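Local atomic coordinates of 3-polyprenyl-4-hydroxybenzoate decarboxylase and related decarboxylases (Pelotomaculum thermopropionicum, PDB entry 6H6X), a protein that uses a prenylated flavin cofactor to interconvert 2,5-furandicarboxylic acid and 2-furoic acid by decarboxylation and carboxylation. Residues B[152-165]-B[246-259]. The protein carries 8 engineered substitutions. Numbering follows the deposited sequence.
Sequences RLQVTGPDRLGILI and ILPGVREVEGPFGE. With 4LU (1-deoxy-5-O-phosphono-1-(3,3,4,5-tetramethyl-9,11-dioxo-2,3,8,9,10,11-hexahydro-7H-quinolino[1,8-fg]pteridin-12-ium-7-y l)-D-ribitol), chain I.
F257 CB lies 3.7 Å above one face of the R152 guanidinium, off toward its rim, and L164 CD2 sits over the centre of the opposite face; the carboxylates of E254 and E259 line the edge. E254 is gripped side-on: R152 NE reaches E254 OE1 and R152 NH2 reaches E254 OE2, each at 2.8 Å, the latter on the syn lone pair, although the two planes are turned 37° apart. A bend at chi2 of E254 (-81°) swings the carboxylate to this edge, where Y130 and R270 also bind it. R152 NH1 meets the anti lone pair of E259 OE1 at a longer 3.2 Å. Replacing R152 with a leucine would probably cost E259 OE1 its guanidinium partner and leave E254 to Y130 and R270, so that the two glutamates are no longer linked. Beyond this network, G255 N donates to Q154 OE1 (2.8 Å, nearly straight at 167°), and at the hairpin end R160 takes E252 side-on, NH2 to OE2 at 2.9 Å. Backbone N of R152 holds 4LU O4 at 2.9 Å, while E259 OE1 stands 3.0 Å from 4LU C1. A Glu-Arg-Glu network beside the prenylated flavin is consistent with the conserved catalytic trio of UbiD enzymes, probably setting E259 against the cofactor's reactive carbon.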
loop_
_atom_site.group_PDB
_atom_site.type_symbol
_atom_site.label_atom_id
_atom_site.label_comp_id
_atom_site.label_asym_id
_atom_site.label_seq_id
_atom_site.Cartn_x
_atom_site.Cartn_y
_atom_site.Cartn_z
ATOM N N ARG B 152 16.035 1.340 -25.174
ATOM C CA ARG B 152 17.305 1.197 -24.492
ATOM C C ARG B 152 18.419 1.031 -25.532
ATOM O O ARG B 152 18.233 0.380 -26.555
ATOM C CB ARG B 152 17.273 0.053 -23.500
ATOM C CG ARG B 152 17.336 -1.328 -24.111
ATOM C CD ARG B 152 17.120 -2.391 -23.051
ATOM N NE ARG B 152 17.449 -3.714 -23.575
ATOM C CZ ARG B 152 16.838 -4.865 -23.282
ATOM N NH1 ARG B 152 15.789 -4.938 -22.447
ATOM N NH2 ARG B 152 17.281 -5.972 -23.860
ATOM N N LEU B 153 19.542 1.687 -25.282
ATOM C CA LEU B 153 20.678 1.643 -26.164
ATOM C C LEU B 153 21.905 1.224 -25.340
ATOM O O LEU B 153 22.292 1.893 -24.384
ATOM C CB LEU B 153 20.889 3.018 -26.776
ATOM C CG LEU B 153 19.689 3.487 -27.573
ATOM C CD1 LEU B 153 19.570 4.975 -27.557
ATOM C CD2 LEU B 153 19.808 2.981 -28.983
ATOM N N GLN B 154 22.469 0.070 -25.660
ATOM C CA GLN B 154 23.673 -0.405 -24.990
ATOM C C GLN B 154 24.878 0.262 -25.637
ATOM O O GLN B 154 25.030 0.234 -26.853
ATOM C CB GLN B 154 23.805 -1.938 -25.098
ATOM C CG GLN B 154 24.894 -2.514 -24.170
ATOM C CD GLN B 154 25.122 -3.996 -24.342
ATOM O OE1 GLN B 154 24.234 -4.742 -24.776
ATOM N NE2 GLN B 154 26.328 -4.436 -23.975
ATOM N N VAL B 155 25.737 0.862 -24.839
ATOM C CA VAL B 155 26.968 1.426 -25.366
ATOM C C VAL B 155 27.932 0.261 -25.569
ATOM O O VAL B 155 28.385 -0.338 -24.607
ATOM C CB VAL B 155 27.553 2.465 -24.415
ATOM C CG1 VAL B 155 28.823 3.101 -24.999
ATOM C CG2 VAL B 155 26.513 3.518 -24.122
ATOM N N THR B 156 28.169 -0.107 -26.822
ATOM C CA THR B 156 29.028 -1.245 -27.142
ATOM C C THR B 156 30.409 -0.844 -27.722
ATOM O O THR B 156 31.297 -1.677 -27.787
ATOM C CB THR B 156 28.337 -2.200 -28.113
ATOM O OG1 THR B 156 28.021 -1.491 -29.300
ATOM C CG2 THR B 156 27.053 -2.791 -27.508
ATOM N N GLY B 157 30.584 0.404 -28.142
ATOM C CA GLY B 157 31.904 0.923 -28.482
ATOM C C GLY B 157 31.874 2.437 -28.569
ATOM O O GLY B 157 30.841 3.034 -28.294
ATOM N N PRO B 158 32.997 3.070 -28.974
ATOM C CA PRO B 158 33.063 4.546 -29.034
ATOM C C PRO B 158 31.937 5.226 -29.850
ATOM O O PRO B 158 31.483 6.306 -29.483
ATOM C CB PRO B 158 34.454 4.836 -29.651
ATOM C CG PRO B 158 35.014 3.516 -30.098
ATOM C CD PRO B 158 34.275 2.430 -29.364
ATOM N N ASP B 159 31.506 4.560 -30.914
ATOM C CA ASP B 159 30.541 5.089 -31.862
ATOM C C ASP B 159 29.517 4.022 -32.260
ATOM O O ASP B 159 28.975 4.040 -33.368
ATOM C CB ASP B 159 31.295 5.596 -33.117
ATOM C CG ASP B 159 31.916 4.448 -33.969
ATOM O OD1 ASP B 159 32.163 3.333 -33.442
ATOM O OD2 ASP B 159 32.136 4.681 -35.179
ATOM N N ARG B 160 29.243 3.094 -31.347
ATOM C CA ARG B 160 28.342 1.995 -31.648
ATOM C C ARG B 160 27.351 1.779 -30.491
ATOM O O ARG B 160 27.743 1.848 -29.328
ATOM C CB ARG B 160 29.186 0.758 -31.872
ATOM C CG ARG B 160 28.589 -0.229 -32.837
ATOM C CD ARG B 160 29.639 -1.287 -33.163
ATOM N NE ARG B 160 29.147 -2.305 -34.075
ATOM C CZ ARG B 160 29.096 -2.190 -35.405
ATOM N NH1 ARG B 160 29.494 -1.072 -36.029
ATOM N NH2 ARG B 160 28.635 -3.207 -36.131
ATOM N N LEU B 161 26.094 1.476 -30.822
ATOM C CA LEU B 161 25.079 1.175 -29.824
ATOM C C LEU B 161 24.274 -0.022 -30.235
ATOM O O LEU B 161 23.921 -0.130 -31.398
ATOM C CB LEU B 161 24.090 2.343 -29.706
ATOM C CG LEU B 161 24.667 3.685 -29.324
ATOM C CD1 LEU B 161 23.558 4.710 -29.512
ATOM C CD2 LEU B 161 25.156 3.681 -27.910
ATOM N N GLY B 162 23.932 -0.882 -29.286
ATOM C CA GLY B 162 22.954 -1.968 -29.509
ATOM C C GLY B 162 21.577 -1.485 -29.092
ATOM O O GLY B 162 21.415 -0.765 -28.120
ATOM N N ILE B 163 20.564 -1.904 -29.803
ATOM C CA ILE B 163 19.240 -1.361 -29.605
ATOM C C ILE B 163 18.232 -2.505 -29.577
ATOM O O ILE B 163 18.238 -3.359 -30.420
ATOM C CB ILE B 163 18.909 -0.299 -30.685
ATOM C CG1 ILE B 163 17.541 0.324 -30.403
ATOM C CG2 ILE B 163 18.935 -0.901 -32.078
ATOM C CD1 ILE B 163 17.109 1.353 -31.429
ATOM N N LEU B 164 17.394 -2.506 -28.560
ATOM C CA LEU B 164 16.215 -3.351 -28.505
ATOM C C LEU B 164 15.090 -2.642 -29.235
ATOM O O LEU B 164 14.702 -1.552 -28.833
ATOM C CB LEU B 164 15.833 -3.631 -27.053
ATOM C CG LEU B 164 14.438 -4.249 -26.890
ATOM C CD1 LEU B 164 14.398 -5.626 -27.517
ATOM C CD2 LEU B 164 14.017 -4.312 -25.429
ATOM N N ILE B 165 14.595 -3.226 -30.320
ATOM C CA ILE B 165 13.427 -2.712 -31.021
ATOM C C ILE B 165 12.292 -3.751 -30.959
ATOM O O ILE B 165 12.354 -4.786 -31.617
ATOM C CB ILE B 165 13.749 -2.357 -32.502
ATOM C CG1 ILE B 165 15.057 -1.577 -32.626
ATOM C CG2 ILE B 165 12.621 -1.550 -33.152
ATOM C CD1 ILE B 165 15.389 -1.208 -34.059
ATOM N N ILE B 246 20.722 2.823 -38.135
ATOM C CA ILE B 246 20.615 1.432 -37.764
ATOM C C ILE B 246 21.090 0.642 -39.002
ATOM O O ILE B 246 20.583 0.850 -40.096
ATOM C CB ILE B 246 19.185 1.030 -37.359
ATOM C CG1 ILE B 246 18.561 2.005 -36.345
ATOM C CG2 ILE B 246 19.194 -0.376 -36.748
ATOM C CD1 ILE B 246 17.089 1.725 -36.134
ATOM N N LEU B 247 22.060 -0.243 -38.820
ATOM C CA LEU B 247 22.754 -0.875 -39.944
ATOM C C LEU B 247 21.939 -2.025 -40.498
ATOM O O LEU B 247 21.442 -2.857 -39.732
ATOM C CB LEU B 247 24.128 -1.389 -39.515
ATOM C CG LEU B 247 25.098 -0.324 -38.976
ATOM C CD1 LEU B 247 26.416 -0.948 -38.525
ATOM C CD2 LEU B 247 25.350 0.770 -40.000
ATOM N N PRO B 248 21.803 -2.093 -41.838
ATOM C CA PRO B 248 20.986 -3.190 -42.409
ATOM C C PRO B 248 21.648 -4.567 -42.209
ATOM O O PRO B 248 22.862 -4.683 -42.364
ATOM C CB PRO B 248 20.884 -2.818 -43.891
ATOM C CG PRO B 248 22.134 -2.044 -44.167
ATOM C CD PRO B 248 22.581 -1.388 -42.878
ATOM N N GLY B 249 20.879 -5.570 -41.794
ATOM C CA GLY B 249 21.396 -6.928 -41.639
ATOM C C GLY B 249 22.222 -7.225 -40.391
ATOM O O GLY B 249 22.147 -8.338 -39.858
ATOM N N VAL B 250 22.981 -6.258 -39.886
ATOM C CA VAL B 250 23.850 -6.536 -38.751
ATOM C C VAL B 250 23.017 -6.882 -37.508
ATOM O O VAL B 250 21.962 -6.272 -37.229
ATOM C CB VAL B 250 24.791 -5.349 -38.432
ATOM C CG1 VAL B 250 25.661 -5.665 -37.218
ATOM C CG2 VAL B 250 25.653 -5.028 -39.634
ATOM N N ARG B 251 23.508 -7.886 -36.788
ATOM C CA ARG B 251 22.947 -8.334 -35.508
ATOM C C ARG B 251 24.103 -8.599 -34.578
ATOM O O ARG B 251 25.009 -9.353 -34.925
ATOM C CB ARG B 251 22.123 -9.606 -35.675
ATOM C CG ARG B 251 20.884 -9.433 -36.537
ATOM C CD ARG B 251 19.869 -8.533 -35.831
ATOM N NE ARG B 251 18.612 -8.462 -36.584
ATOM C CZ ARG B 251 18.371 -7.638 -37.601
ATOM N NH1 ARG B 251 19.293 -6.773 -38.020
ATOM N NH2 ARG B 251 17.198 -7.697 -38.222
ATOM N N GLU B 252 24.100 -7.935 -33.422
ATOM C CA GLU B 252 25.087 -8.166 -32.361
ATOM C C GLU B 252 24.377 -8.330 -31.050
ATOM O O GLU B 252 23.241 -7.874 -30.894
ATOM C CB GLU B 252 26.096 -7.025 -32.281
ATOM C CG GLU B 252 26.993 -6.993 -33.523
ATOM C CD GLU B 252 27.944 -5.808 -33.596
ATOM O OE1 GLU B 252 28.014 -4.971 -32.659
ATOM O OE2 GLU B 252 28.627 -5.705 -34.637
ATOM N N VAL B 253 25.055 -8.978 -30.115
ATOM C CA VAL B 253 24.424 -9.350 -28.870
ATOM C C VAL B 253 24.218 -8.094 -28.017
ATOM O O VAL B 253 25.155 -7.352 -27.686
ATOM C CB VAL B 253 25.215 -10.424 -28.094
ATOM C CG1 VAL B 253 24.516 -10.726 -26.772
ATOM C CG2 VAL B 253 25.363 -11.706 -28.917
ATOM N N GLU B 254 22.961 -7.856 -27.682
ATOM C CA GLU B 254 22.578 -6.735 -26.803
ATOM C C GLU B 254 21.988 -7.349 -25.539
ATOM O O GLU B 254 21.188 -8.305 -25.591
ATOM C CB GLU B 254 21.570 -5.824 -27.522
ATOM C CG GLU B 254 21.106 -4.600 -26.741
ATOM C CD GLU B 254 20.003 -4.879 -25.705
ATOM O OE1 GLU B 254 19.995 -4.218 -24.642
ATOM O OE2 GLU B 254 19.139 -5.759 -25.928
ATOM N N GLY B 255 22.347 -6.794 -24.402
ATOM C CA GLY B 255 21.783 -7.298 -23.159
ATOM C C GLY B 255 22.729 -8.206 -22.393
ATOM O O GLY B 255 23.858 -8.390 -22.839
ATOM N N PRO B 256 22.301 -8.736 -21.237
ATOM C CA PRO B 256 20.953 -8.477 -20.668
ATOM C C PRO B 256 20.821 -7.114 -19.954
ATOM O O PRO B 256 21.811 -6.386 -19.751
ATOM C CB PRO B 256 20.775 -9.634 -19.672
ATOM C CG PRO B 256 22.177 -9.952 -19.218
ATOM C CD PRO B 256 23.149 -9.485 -20.284
ATOM N N PHE B 257 19.597 -6.812 -19.543
ATOM C CA PHE B 257 19.273 -5.495 -18.979
ATOM C C PHE B 257 18.139 -5.590 -17.969
ATOM O O PHE B 257 17.117 -6.216 -18.252
ATOM C CB PHE B 257 18.903 -4.578 -20.159
ATOM C CG PHE B 257 18.528 -3.174 -19.786
ATOM C CD1 PHE B 257 19.504 -2.255 -19.455
ATOM C CD2 PHE B 257 17.188 -2.757 -19.782
ATOM C CE1 PHE B 257 19.171 -0.952 -19.125
ATOM C CE2 PHE B 257 16.868 -1.449 -19.492
ATOM C CZ PHE B 257 17.859 -0.552 -19.153
ATOM N N GLY B 258 18.288 -4.946 -16.815
ATOM C CA GLY B 258 17.149 -4.789 -15.882
ATOM C C GLY B 258 15.976 -3.930 -16.444
ATOM O O GLY B 258 16.162 -2.760 -16.797
ATOM N N GLU B 259 14.762 -4.502 -16.509
ATOM C CA GLU B 259 13.593 -3.886 -17.201
ATOM C C GLU B 259 12.442 -3.457 -16.249
ATOM O O GLU B 259 12.541 -3.695 -15.042
ATOM C CB GLU B 259 13.072 -4.854 -18.291
ATOM C CG GLU B 259 13.575 -4.546 -19.709
ATOM C CD GLU B 259 13.082 -3.206 -20.307
ATOM O OE1 GLU B 259 13.427 -3.016 -21.508
ATOM O OE2 GLU B 259 12.374 -2.358 -19.628
HETATM C C9 4LU I . 9.831 3.223 -22.983
HETATM C C8 4LU I . 10.372 3.982 -21.903
HETATM C C7 4LU I . 11.587 3.658 -21.290
HETATM C C10 4LU I . 10.746 0.358 -25.240
HETATM C C6 4LU I . 12.215 2.319 -21.635
HETATM N N3 4LU I . 12.517 -1.065 -26.862
HETATM C C2 4LU I . 11.243 -0.801 -27.297
HETATM C C13 4LU I . 14.219 2.214 -19.793
HETATM C C5 4LU I . 13.573 1.786 -21.095
HETATM C C1 4LU I . 13.244 -0.221 -22.480
HETATM O O2 4LU I . 10.879 -1.200 -28.446
HETATM N N1 4LU I . 10.383 -0.094 -26.504
HETATM C C4 4LU I . 12.974 -0.664 -25.638
HETATM O O4 4LU I . 14.155 -0.912 -25.284
HETATM C C4A 4LU I . 12.043 0.100 -24.735
HETATM N N5 4LU I . 12.445 0.597 -23.451
HETATM C C3 4LU I . 14.042 0.492 -21.664
HETATM C C12 4LU I . 14.536 2.604 -22.002
HETATM C C5A 4LU I . 11.724 1.666 -22.852
HETATM C C7M 4LU I . 12.120 4.497 -20.130
HETATM C C8M 4LU I . 9.570 5.196 -21.517
HETATM C C9A 4LU I . 10.424 2.040 -23.475
HETATM N N10 4LU I . 9.858 1.125 -24.443
HETATM C "C1'" 4LU I . 8.509 1.317 -24.972
HETATM C "C2'" 4LU I . 8.351 2.226 -26.213
HETATM O "O2'" 4LU I . 9.111 3.437 -26.138
HETATM C "C3'" 4LU I . 6.884 2.615 -26.314
HETATM O "O3'" 4LU I . 6.073 1.442 -26.214
HETATM C "C4'" 4LU I . 6.586 3.415 -27.586
HETATM O "O4'" 4LU I . 5.349 4.188 -27.528
HETATM C "C5'" 4LU I . 6.515 2.600 -28.867
HETATM O "O5'" 4LU I . 6.224 3.641 -29.824
HETATM P P 4LU I . 5.614 3.348 -31.302
HETATM O O2P 4LU I . 5.668 4.675 -32.080
HETATM O O3P 4LU I . 6.580 2.317 -31.956
HETATM O O1P 4LU I . 4.183 2.881 -31.033
#